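Local coordinates for protein eukaryotic translation initiation factor 4 gamma 5 (PDB 6OZU) that probably serves as a scaffold of trypanosome translation initiation, its MIF4G domain being of the kind that binds the helicase eIF4A in eIF4G proteins, at residues 6-11 and 43-48. Sequence-based numbering, arbitrary orientation.
Sequences KLHNEV and IQDVIQ
His8 and Asp45 join helix 6-17 to helix 40-53 through a His-carboxylate hydrogen bond. His8 ND1 donates to Asp45 OD2 at 2.8 Å, with an N-H...O angle of 156°. The oxygen lies in the ring plane and receives the proton on its syn lone pair. A weak second branch runs from His8 ND1 to Asp45 OD1 at 3.5 Å. Ring and carboxylate planes are turned 43° apart. Both groups extend anti to their own backbone N, which brings ND1 and OD2 together between the helices. Arg5 forms a long, weak ion pair with Asp45 OD1.

Beside this bond lies an apolar layer centred on Val46. Val46 CG2 meets Leu7 CD2 at 3.7 Å. Val46 CG1 meets Val11 CG2 at 3.8 Å. Leu7 and Val11 are one helical turn apart, and the Val46 side chain crosses both of theirs at about a right angle. Val11 also touches Val49 and Ile50, extending the layer along helix 40-53. The axes of the two segments run nearly parallel, 25° apart and 9.6 Å at closest approach. The contact packs the N-terminal helix 6-17 against helix 40-53, with helix 23-31 between them in sequence, within the all-helical MIF4G domain. The carboxylate would favour a protonated ND1 and could raise the histidine's pKa.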
loop_
_atom_site.group_PDB
_atom_site.type_symbol
_atom_site.label_atom_id
_atom_site.label_comp_id
_atom_site.label_asym_id
_atom_site.label_seq_id
_atom_site.Cartn_x
_atom_site.Cartn_y
_atom_site.Cartn_z
ATOM N N LYS A 6 22.973 -11.920 -11.093
ATOM C CA LYS A 6 23.782 -11.667 -9.895
ATOM C C LYS A 6 23.114 -10.643 -8.953
ATOM O O LYS A 6 22.918 -10.945 -7.766
ATOM C CB LYS A 6 25.202 -11.219 -10.288
ATOM N N LEU A 7 22.719 -9.463 -9.499
ATOM C CA LEU A 7 22.049 -8.392 -8.749
ATOM C C LEU A 7 20.678 -8.818 -8.188
ATOM O O LEU A 7 20.294 -8.344 -7.117
ATOM C CB LEU A 7 21.928 -7.124 -9.606
ATOM C CG LEU A 7 21.410 -5.846 -8.940
ATOM C CD1 LEU A 7 22.482 -5.194 -8.078
ATOM C CD2 LEU A 7 20.910 -4.888 -9.976
ATOM N N HIS A 8 19.968 -9.723 -8.896
ATOM C CA HIS A 8 18.658 -10.265 -8.510
ATOM C C HIS A 8 18.736 -11.023 -7.180
ATOM O O HIS A 8 17.957 -10.747 -6.262
ATOM C CB HIS A 8 18.119 -11.180 -9.635
ATOM C CG HIS A 8 16.848 -11.909 -9.309
ATOM N ND1 HIS A 8 15.612 -11.387 -9.632
ATOM C CD2 HIS A 8 16.669 -13.119 -8.725
ATOM C CE1 HIS A 8 14.723 -12.280 -9.220
ATOM N NE2 HIS A 8 15.310 -13.332 -8.654
ATOM N N ASN A 9 19.671 -11.986 -7.095
ATOM C CA ASN A 9 19.868 -12.863 -5.936
ATOM C C ASN A 9 20.353 -12.119 -4.691
ATOM O O ASN A 9 19.926 -12.456 -3.584
ATOM C CB ASN A 9 20.805 -14.032 -6.293
ATOM C CG ASN A 9 20.374 -14.874 -7.481
ATOM O OD1 ASN A 9 19.211 -15.244 -7.633
ATOM N ND2 ASN A 9 21.314 -15.214 -8.343
ATOM N N GLU A 10 21.236 -11.107 -4.876
ATOM C CA GLU A 10 21.796 -10.290 -3.794
ATOM C C GLU A 10 20.706 -9.498 -3.056
ATOM O O GLU A 10 20.732 -9.417 -1.821
ATOM C CB GLU A 10 22.916 -9.380 -4.313
ATOM C CG GLU A 10 24.237 -10.105 -4.517
ATOM C CD GLU A 10 25.385 -9.292 -5.090
ATOM O OE1 GLU A 10 25.144 -8.481 -6.013
ATOM O OE2 GLU A 10 26.535 -9.490 -4.635
ATOM N N VAL A 11 19.719 -8.970 -3.810
ATOM C CA VAL A 11 18.565 -8.250 -3.257
ATOM C C VAL A 11 17.719 -9.255 -2.479
ATOM O O VAL A 11 17.320 -8.959 -1.350
ATOM C CB VAL A 11 17.761 -7.492 -4.347
ATOM C CG1 VAL A 11 16.415 -6.967 -3.822
ATOM C CG2 VAL A 11 18.598 -6.357 -4.933
ATOM N N ILE A 43 17.568 -2.737 -12.744
ATOM C CA ILE A 43 16.953 -1.856 -11.743
ATOM C C ILE A 43 15.452 -2.166 -11.625
ATOM O O ILE A 43 14.949 -2.309 -10.507
ATOM C CB ILE A 43 17.267 -0.345 -12.017
ATOM C CG1 ILE A 43 18.791 -0.081 -11.967
ATOM C CG2 ILE A 43 16.543 0.568 -11.015
ATOM C CD1 ILE A 43 19.252 1.070 -12.755
ATOM N N GLN A 44 14.751 -2.312 -12.775
ATOM C CA GLN A 44 13.318 -2.646 -12.831
ATOM C C GLN A 44 13.035 -3.977 -12.118
ATOM O O GLN A 44 12.005 -4.116 -11.454
ATOM C CB GLN A 44 12.838 -2.701 -14.288
ATOM C CG GLN A 44 11.358 -2.417 -14.476
ATOM C CD GLN A 44 11.055 -2.024 -15.904
ATOM O OE1 GLN A 44 11.368 -0.915 -16.347
ATOM N NE2 GLN A 44 10.457 -2.925 -16.668
ATOM N N ASP A 45 13.982 -4.929 -12.233
ATOM C CA ASP A 45 13.933 -6.247 -11.608
ATOM C C ASP A 45 14.027 -6.132 -10.087
ATOM O O ASP A 45 13.266 -6.805 -9.398
ATOM C CB ASP A 45 15.048 -7.141 -12.158
ATOM C CG ASP A 45 15.014 -8.540 -11.607
ATOM O OD1 ASP A 45 14.220 -9.358 -12.114
ATOM O OD2 ASP A 45 15.782 -8.818 -10.667
ATOM N N VAL A 46 14.922 -5.262 -9.568
ATOM C CA VAL A 46 15.093 -5.021 -8.128
ATOM C C VAL A 46 13.773 -4.539 -7.519
ATOM O O VAL A 46 13.369 -5.021 -6.460
ATOM C CB VAL A 46 16.260 -4.034 -7.824
ATOM C CG1 VAL A 46 16.287 -3.628 -6.343
ATOM C CG2 VAL A 46 17.601 -4.624 -8.240
ATOM N N ILE A 47 13.101 -3.595 -8.204
ATOM C CA ILE A 47 11.841 -3.020 -7.737
ATOM C C ILE A 47 10.735 -4.080 -7.816
ATOM O O ILE A 47 9.998 -4.219 -6.846
ATOM C CB ILE A 47 11.515 -1.661 -8.441
ATOM C CG1 ILE A 47 12.663 -0.640 -8.265
ATOM C CG2 ILE A 47 10.167 -1.065 -7.997
ATOM C CD1 ILE A 47 13.141 -0.363 -6.822
ATOM N N GLN A 48 10.693 -4.876 -8.918
ATOM C CA GLN A 48 9.732 -5.964 -9.144
ATOM C C GLN A 48 9.861 -7.034 -8.040
ATOM O O GLN A 48 8.850 -7.465 -7.493
ATOM C CB GLN A 48 9.932 -6.573 -10.553
ATOM C CG GLN A 48 8.956 -7.700 -10.932
ATOM C CD GLN A 48 7.840 -7.269 -11.867
ATOM O OE1 GLN A 48 8.066 -6.641 -12.912
ATOM N NE2 GLN A 48 6.606 -7.621 -11.522
#